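Local coordinates for protein yciO (PDB 1K7J) that is a SUA5-family protein of unknown function that may bind double-stranded RNA, at residues R15-A20 against N126-A131; E22-G27 against E134-P139; R52-R57 against H63-M68. All blocks are in the same frame, centred on the assembly; numbering follows the deposited sequence.

Interaction 1: residues R15-A20 against N126-A131; sequences RLINQA and NPIAQA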
# COMPACT_ATOMS: atom_id res chain seq x y z
N ARG A 15 -5.97 16.54 -12.63
CA ARG A 15 -5.03 17.60 -12.28
C ARG A 15 -4.41 17.38 -10.90
O ARG A 15 -3.20 17.55 -10.71
CB ARG A 15 -5.72 18.96 -12.32
CG ARG A 15 -4.84 20.13 -11.90
CD ARG A 15 -5.62 21.43 -11.91
NE ARG A 15 -6.70 21.42 -10.92
CZ ARG A 15 -6.63 22.02 -9.73
NH1 ARG A 15 -5.53 22.67 -9.38
NH2 ARG A 15 -7.66 21.95 -8.90
N LEU A 16 -5.24 17.01 -9.93
CA LEU A 16 -4.76 16.79 -8.57
C LEU A 16 -4.00 15.46 -8.46
O LEU A 16 -3.03 15.36 -7.70
CB LEU A 16 -5.92 16.84 -7.57
CG LEU A 16 -6.60 18.22 -7.52
CD1 LEU A 16 -7.74 18.20 -6.51
CD2 LEU A 16 -5.57 19.28 -7.16
N ILE A 17 -4.44 14.46 -9.21
CA ILE A 17 -3.75 13.17 -9.21
C ILE A 17 -2.34 13.41 -9.75
O ILE A 17 -1.36 12.93 -9.19
CB ILE A 17 -4.48 12.15 -10.12
CG1 ILE A 17 -5.80 11.72 -9.47
CG2 ILE A 17 -3.58 10.94 -10.37
CD1 ILE A 17 -5.63 10.94 -8.16
N ASN A 18 -2.25 14.17 -10.84
CA ASN A 18 -0.94 14.45 -11.44
C ASN A 18 -0.04 15.21 -10.48
O ASN A 18 1.15 14.90 -10.35
CB ASN A 18 -1.11 15.22 -12.75
CG ASN A 18 -1.66 14.36 -13.87
OD1 ASN A 18 -1.70 13.13 -13.76
ND2 ASN A 18 -2.07 14.99 -14.97
N GLN A 19 -0.59 16.21 -9.80
CA GLN A 19 0.21 16.98 -8.84
C GLN A 19 0.70 16.07 -7.71
O GLN A 19 1.83 16.21 -7.25
CB GLN A 19 -0.59 18.15 -8.28
CG GLN A 19 -0.72 19.31 -9.24
CD GLN A 19 -1.49 20.47 -8.64
OE1 GLN A 19 -1.24 20.88 -7.50
NE2 GLN A 19 -2.42 21.03 -9.41
N ALA A 20 -0.15 15.15 -7.27
CA ALA A 20 0.22 14.23 -6.20
C ALA A 20 1.37 13.35 -6.66
O ALA A 20 2.33 13.13 -5.93
CB ALA A 20 -0.98 13.37 -5.82
N ASN A 126 -9.90 1.06 -5.31
CA ASN A 126 -10.53 2.38 -5.39
C ASN A 126 -9.96 3.28 -6.48
O ASN A 126 -8.76 3.23 -6.79
CB ASN A 126 -10.43 3.08 -4.04
CG ASN A 126 -9.01 3.32 -3.62
OD1 ASN A 126 -8.22 2.39 -3.49
ND2 ASN A 126 -8.66 4.59 -3.40
N PRO A 127 -10.81 4.14 -7.06
CA PRO A 127 -10.40 5.06 -8.12
C PRO A 127 -9.19 5.95 -7.85
O PRO A 127 -8.33 6.10 -8.72
CB PRO A 127 -11.67 5.88 -8.37
CG PRO A 127 -12.75 4.86 -8.13
CD PRO A 127 -12.26 4.22 -6.84
N ILE A 128 -9.11 6.55 -6.67
CA ILE A 128 -7.98 7.43 -6.39
C ILE A 128 -6.64 6.69 -6.41
O ILE A 128 -5.70 7.13 -7.06
CB ILE A 128 -8.15 8.18 -5.05
CG1 ILE A 128 -9.26 9.23 -5.19
CG2 ILE A 128 -6.85 8.86 -4.64
CD1 ILE A 128 -9.60 9.96 -3.89
N ALA A 129 -6.56 5.55 -5.72
CA ALA A 129 -5.32 4.79 -5.68
C ALA A 129 -4.97 4.30 -7.08
O ALA A 129 -3.81 4.36 -7.50
CB ALA A 129 -5.44 3.62 -4.72
N GLN A 130 -5.96 3.81 -7.82
CA GLN A 130 -5.70 3.33 -9.17
C GLN A 130 -5.21 4.47 -10.07
O GLN A 130 -4.30 4.28 -10.87
CB GLN A 130 -6.97 2.71 -9.77
CG GLN A 130 -7.15 1.24 -9.39
CD GLN A 130 -6.08 0.36 -10.00
OE1 GLN A 130 -5.77 0.46 -11.18
NE2 GLN A 130 -5.51 -0.53 -9.19
N ALA A 131 -5.79 5.66 -9.91
CA ALA A 131 -5.39 6.80 -10.71
C ALA A 131 -3.94 7.20 -10.40
O ALA A 131 -3.17 7.52 -11.30
CB ALA A 131 -6.33 7.99 -10.46
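Ile-17 of helix 14-25 packs on Ile-128 and Ala-131 of helix 127-136, a helix-helix contact in the alpha/beta YrdC-like fold, made near the start of both helices. The two backbones come nearest at Ile-17 and Ala-131, whose CA atoms are 6.7 Å apart, a close approach that the small alanine permits.

All of the side-chain contact is apolar. CB of Ala-131 points at the facing helix and meets the longer branch of Ile-17, at 3.8 Å from Ile-17 CD1 and nearly as close to its CG1. That branch lies beside its own backbone N (chi1 -71°), and Ile-17 CD1 also comes within 4.3 Å of Ile-128 CG2. Ile-17 touches Leu-132 and Ala-135 as well, so a single isoleucine spans about two turns of the partner helix, while Ile-128 packs in addition on Ile-7 and Pro-33.

Asn-126 sits at the N-cap position of helix 127-136, and its ND2 is hydrogen-bonded to Pro-33 O on strand 30-34.

The remaining contacts are van der Waals touches on backbone carbonyls: Ile-17 CD1 lies 4.0 Å from Ile-128 O, and its CG2 methyl rests 3.6 Å from Ala-131 O.

Interaction 2: residues E22-G27 against E134-P139; sequences EIVRKG and EALGEP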
# COMPACT_ATOMS: atom_id res chain seq x y z
N GLU A 22 3.57 14.05 -8.93
CA GLU A 22 4.79 14.83 -9.07
C GLU A 22 5.47 14.96 -7.71
O GLU A 22 6.70 14.96 -7.62
CB GLU A 22 4.49 16.21 -9.66
CG GLU A 22 5.75 16.98 -10.03
CD GLU A 22 6.74 16.14 -10.82
OE1 GLU A 22 6.37 15.61 -11.89
OE2 GLU A 22 7.90 16.00 -10.36
N ILE A 23 4.68 15.07 -6.66
CA ILE A 23 5.22 15.17 -5.31
C ILE A 23 5.93 13.85 -4.98
O ILE A 23 7.02 13.85 -4.41
CB ILE A 23 4.09 15.45 -4.28
CG1 ILE A 23 3.61 16.89 -4.46
CG2 ILE A 23 4.59 15.20 -2.86
CD1 ILE A 23 2.32 17.22 -3.72
N VAL A 24 5.32 12.73 -5.36
CA VAL A 24 5.92 11.42 -5.13
C VAL A 24 7.23 11.28 -5.91
O VAL A 24 8.23 10.81 -5.38
CB VAL A 24 4.95 10.28 -5.55
CG1 VAL A 24 5.67 8.93 -5.53
CG2 VAL A 24 3.76 10.25 -4.60
N ARG A 25 7.22 11.71 -7.17
CA ARG A 25 8.42 11.61 -8.00
C ARG A 25 9.58 12.43 -7.46
O ARG A 25 10.74 12.08 -7.68
CB ARG A 25 8.09 12.03 -9.44
CG ARG A 25 7.37 10.93 -10.22
CD ARG A 25 6.85 11.40 -11.57
NE ARG A 25 6.29 10.27 -12.33
CZ ARG A 25 5.48 10.39 -13.37
NH1 ARG A 25 5.10 11.59 -13.79
NH2 ARG A 25 5.04 9.30 -13.99
N LYS A 26 9.27 13.51 -6.75
CA LYS A 26 10.31 14.36 -6.18
C LYS A 26 10.81 13.84 -4.83
O LYS A 26 11.61 14.50 -4.17
CB LYS A 26 9.79 15.79 -6.03
CG LYS A 26 9.57 16.50 -7.35
CD LYS A 26 9.05 17.91 -7.13
CE LYS A 26 8.92 18.66 -8.45
NZ LYS A 26 10.24 18.82 -9.13
N GLY A 27 10.33 12.66 -4.44
CA GLY A 27 10.77 12.07 -3.18
C GLY A 27 9.91 12.37 -1.97
O GLY A 27 10.35 12.19 -0.83
N GLU A 134 -1.66 4.63 -12.03
CA GLU A 134 -1.65 4.78 -13.48
C GLU A 134 -0.74 5.94 -13.88
O GLU A 134 0.03 5.84 -14.84
CB GLU A 134 -3.06 5.05 -14.01
CG GLU A 134 -3.15 5.05 -15.53
CD GLU A 134 -4.54 5.40 -16.03
OE1 GLU A 134 -5.53 4.90 -15.45
OE2 GLU A 134 -4.65 6.16 -17.01
N ALA A 135 -0.82 7.04 -13.15
CA ALA A 135 -0.00 8.21 -13.45
C ALA A 135 1.47 7.99 -13.09
O ALA A 135 2.36 8.45 -13.81
CB ALA A 135 -0.54 9.43 -12.71
N LEU A 136 1.72 7.27 -12.00
CA LEU A 136 3.09 7.01 -11.57
C LEU A 136 3.81 6.08 -12.54
O LEU A 136 4.99 6.28 -12.84
CB LEU A 136 3.10 6.41 -10.16
CG LEU A 136 4.47 6.13 -9.53
CD1 LEU A 136 5.30 7.40 -9.47
CD2 LEU A 136 4.28 5.54 -8.14
N GLY A 137 3.11 5.06 -13.03
CA GLY A 137 3.72 4.15 -13.99
C GLY A 137 4.42 2.93 -13.42
O GLY A 137 4.89 2.07 -14.17
N GLU A 138 4.51 2.87 -12.10
CA GLU A 138 5.13 1.74 -11.42
C GLU A 138 4.55 1.66 -10.02
O GLU A 138 3.78 2.54 -9.61
CB GLU A 138 6.66 1.92 -11.36
CG GLU A 138 7.13 3.16 -10.61
CD GLU A 138 8.65 3.20 -10.45
OE1 GLU A 138 9.35 2.50 -11.22
OE2 GLU A 138 9.14 3.93 -9.56
N PRO A 139 4.89 0.61 -9.25
CA PRO A 139 4.35 0.47 -7.90
C PRO A 139 4.78 1.60 -6.97
O PRO A 139 5.78 2.28 -7.21
CB PRO A 139 4.92 -0.87 -7.43
CG PRO A 139 5.09 -1.63 -8.70
CD PRO A 139 5.66 -0.58 -9.63
O HOH W 1 7.59 7.29 -11.66
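The backbones come closest where Arg-25 faces Leu-136, CA to CA 7.9 Å, at the C-terminal ends of helices 14-25 and 127-136. Helix 14-25 closes in a Schellman motif with Gly-27 at C-prime, its N bonded to Val-24 O; past Leu-136 the chain leaves helical geometry at Gly-137, with positive phi.

Arg-25 carries the polar half of the contact. Its chain is extended from CG to NE and slides past Leu-136 in the opposite direction, so that the guanidinium arrives at carbonyls at the end of the other helix, where the helix dipole would probably favour a positive charge. NH2 donates to Leu-136 O at 3.2 Å with an N-H...O angle of 155°, coming from above the carbonyl plane. A water bridges the same two residues, donating to Leu-136 O and accepting a weak bond from Arg-25 NE.

The apolar half joins Val-24 and Leu-136. The two side-chain torsions of Leu-136 (chi1 -178°, chi2 58°) together bring CD1 to 4.2 Å from Val-24 CG1, and the aliphatic CG of Arg-25 touches the same methyl. Val-24 in turn packs on Ile-30 of strand 30-34. Arg-25 NH2 also lies 2.8 Å from Ala-135 O, but at an angle too poor for a hydrogen bond.

Interaction 3: residues R52-R57 against H63-M68; sequences RICRIR and HNFTLM. With SO4 (sulfate ion), chain B.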
# COMPACT_ATOMS: atom_id res chain seq x y z
N ARG A 52 11.27 7.59 6.42
CA ARG A 52 10.22 8.42 7.01
C ARG A 52 8.95 7.61 7.23
O ARG A 52 8.29 7.75 8.26
CB ARG A 52 9.93 9.62 6.12
CG ARG A 52 11.04 10.66 6.10
CD ARG A 52 10.75 11.75 5.09
NE ARG A 52 9.53 12.49 5.42
CZ ARG A 52 8.91 13.30 4.57
NH1 ARG A 52 9.39 13.48 3.35
NH2 ARG A 52 7.81 13.94 4.95
N ILE A 53 8.60 6.77 6.26
CA ILE A 53 7.41 5.95 6.37
C ILE A 53 7.58 4.91 7.49
O ILE A 53 6.66 4.69 8.27
CB ILE A 53 7.10 5.23 5.04
CG1 ILE A 53 6.56 6.25 4.02
CG2 ILE A 53 6.10 4.10 5.26
CD1 ILE A 53 6.27 5.67 2.65
N CYS A 54 8.76 4.30 7.56
CA CYS A 54 9.05 3.30 8.59
C CYS A 54 8.75 3.86 9.98
O CYS A 54 8.13 3.19 10.81
CB CYS A 54 10.52 2.88 8.54
SG CYS A 54 11.01 1.99 7.06
N ARG A 55 9.20 5.08 10.22
CA ARG A 55 9.01 5.73 11.51
C ARG A 55 7.55 6.07 11.79
O ARG A 55 7.08 5.91 12.92
CB ARG A 55 9.86 6.99 11.59
CG ARG A 55 11.34 6.71 11.55
CD ARG A 55 12.13 7.99 11.69
NE ARG A 55 13.57 7.75 11.65
CZ ARG A 55 14.48 8.68 11.91
NH1 ARG A 55 14.09 9.91 12.23
NH2 ARG A 55 15.77 8.39 11.85
N ILE A 56 6.85 6.55 10.78
CA ILE A 56 5.45 6.88 10.96
C ILE A 56 4.63 5.61 11.19
O ILE A 56 3.74 5.59 12.03
CB ILE A 56 4.89 7.63 9.73
CG1 ILE A 56 5.59 8.99 9.59
CG2 ILE A 56 3.39 7.83 9.88
CD1 ILE A 56 5.20 9.76 8.33
N ARG A 57 4.96 4.56 10.44
CA ARG A 57 4.27 3.28 10.54
C ARG A 57 4.73 2.48 11.76
O ARG A 57 4.03 1.58 12.23
CB ARG A 57 4.52 2.45 9.28
CG ARG A 57 3.99 1.01 9.32
CD ARG A 57 2.46 0.97 9.28
NE ARG A 57 1.94 -0.40 9.24
CZ ARG A 57 1.95 -1.24 10.27
NH1 ARG A 57 2.48 -0.87 11.44
NH2 ARG A 57 1.43 -2.45 10.15
N HIS A 63 8.34 -7.25 9.92
CA HIS A 63 7.14 -6.81 9.23
C HIS A 63 7.50 -6.32 7.83
O HIS A 63 8.42 -5.53 7.65
CB HIS A 63 6.43 -5.70 10.01
CG HIS A 63 4.98 -5.55 9.65
ND1 HIS A 63 4.57 -5.09 8.42
CD2 HIS A 63 3.86 -5.83 10.35
CE1 HIS A 63 3.24 -5.10 8.38
NE2 HIS A 63 2.79 -5.54 9.54
N ASN A 64 6.76 -6.81 6.85
CA ASN A 64 6.98 -6.48 5.46
C ASN A 64 6.50 -5.11 5.02
O ASN A 64 5.57 -4.54 5.60
CB ASN A 64 6.28 -7.52 4.57
CG ASN A 64 6.98 -8.86 4.58
OD1 ASN A 64 7.97 -9.06 3.89
ND2 ASN A 64 6.46 -9.79 5.37
N PHE A 65 7.17 -4.58 4.01
CA PHE A 65 6.76 -3.31 3.41
C PHE A 65 5.67 -3.76 2.45
O PHE A 65 5.39 -4.96 2.34
CB PHE A 65 7.90 -2.69 2.60
CG PHE A 65 8.84 -1.86 3.41
CD1 PHE A 65 8.44 -0.62 3.91
CD2 PHE A 65 10.13 -2.29 3.68
CE1 PHE A 65 9.31 0.16 4.66
CE2 PHE A 65 11.01 -1.52 4.42
CZ PHE A 65 10.60 -0.29 4.91
N THR A 66 5.06 -2.82 1.75
CA THR A 66 4.02 -3.15 0.79
C THR A 66 4.29 -2.43 -0.52
O THR A 66 4.74 -1.29 -0.52
CB THR A 66 2.63 -2.70 1.29
OG1 THR A 66 2.30 -3.41 2.49
CG2 THR A 66 1.56 -2.98 0.23
N LEU A 67 4.07 -3.12 -1.63
CA LEU A 67 4.21 -2.49 -2.93
C LEU A 67 2.78 -2.40 -3.43
O LEU A 67 2.11 -3.42 -3.60
CB LEU A 67 5.06 -3.33 -3.88
CG LEU A 67 6.57 -3.35 -3.62
CD1 LEU A 67 7.25 -4.12 -4.74
CD2 LEU A 67 7.12 -1.93 -3.55
N MSE A 68 2.30 -1.17 -3.61
CA MSE A 68 0.94 -0.93 -4.10
C MSE A 68 1.04 -1.02 -5.62
O MSE A 68 1.67 -0.17 -6.26
CB MSE A 68 0.49 0.47 -3.65
CG MSE A 68 -1.01 0.71 -3.63
SE MSE A 68 -1.96 -0.33 -2.26
CE MSE A 68 -1.35 0.58 -0.62
S SO4 B . 0.46 -3.30 6.58
O1 SO4 B . -0.79 -3.37 5.81
O2 SO4 B . 0.98 -1.92 6.56
O3 SO4 B . 0.21 -3.70 7.98
O4 SO4 B . 1.46 -4.21 5.98
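Arg-57, the last residue of helix 47-57, approaches His-63 in the loop that leads into strand 66-68, and a sulfate ion sits beside the pair. From CB, which points at the loop, the chain runs with CG anti to the backbone N (chi1 173°) and then turns about CB-CG (chi2 70°), bringing the guanidinium to the sulfate; on the way the side chain touches Thr-143 of strand 140-144. NE donates to sulfate O2 at 3.2 Å, CZ lies 3.8 Å from sulfate O3, and NH2 donates to that O3 at 2.8 Å. Both bonds are nearly straight, and the sulfur lies in the guanidinium plane, so the anion is gripped at one edge by two neighbouring N-H groups. NH2 also passes 3.4 Å from His-63 NE2, at an angle too poor for a hydrogen bond, with guanidinium and imidazole planes turned 64° apart.

His-63 is fixed from its other nitrogen, ND1 donating to Asn-64 O at 3.0 Å. This leaves CE1 facing the anion, 3.1 Å from sulfate O4, which lies in the plane of the ring. Ser-144 OG and Arg-196 NH1 also hydrogen-bond the sulfate.

One helical turn before Arg-57, Cys-54 makes a tight sulfur-aromatic contact: SG meets the Phe-65 ring at its edge, 3.2 Å from CZ and 4.4 Å from the ring centroid. Phe-65 packs further on Leu-141 and Leu-59.

The sulfate probably came from the crystallisation liquor. Two arginines, a serine and an imidazole edge nevertheless make a site suited to an anion, consistent with a place for a phosphate group, perhaps of a nucleotide or nucleic acid.

Overall arrangement
From the N terminus, helix 14-25 supplies the first segments of interactions 1 and 2 in succession, and helix 127-136 supplies the second segments in the same order. Each contact closes a loop of just over a hundred residues, and the two loops cross. Their centres are 10 Å apart, and Ala-135 touches Ile-17 and Asn-18 between them, making one continuous helix-helix seam. Interaction 3 closes a short loop nested inside both, tying helix 47-57 to the approach to strand 66-68 within the mixed sheet. It lies across the chain's centre from interaction 1, but Pro-139 CB touches Met-68 O, joining it to interaction 2.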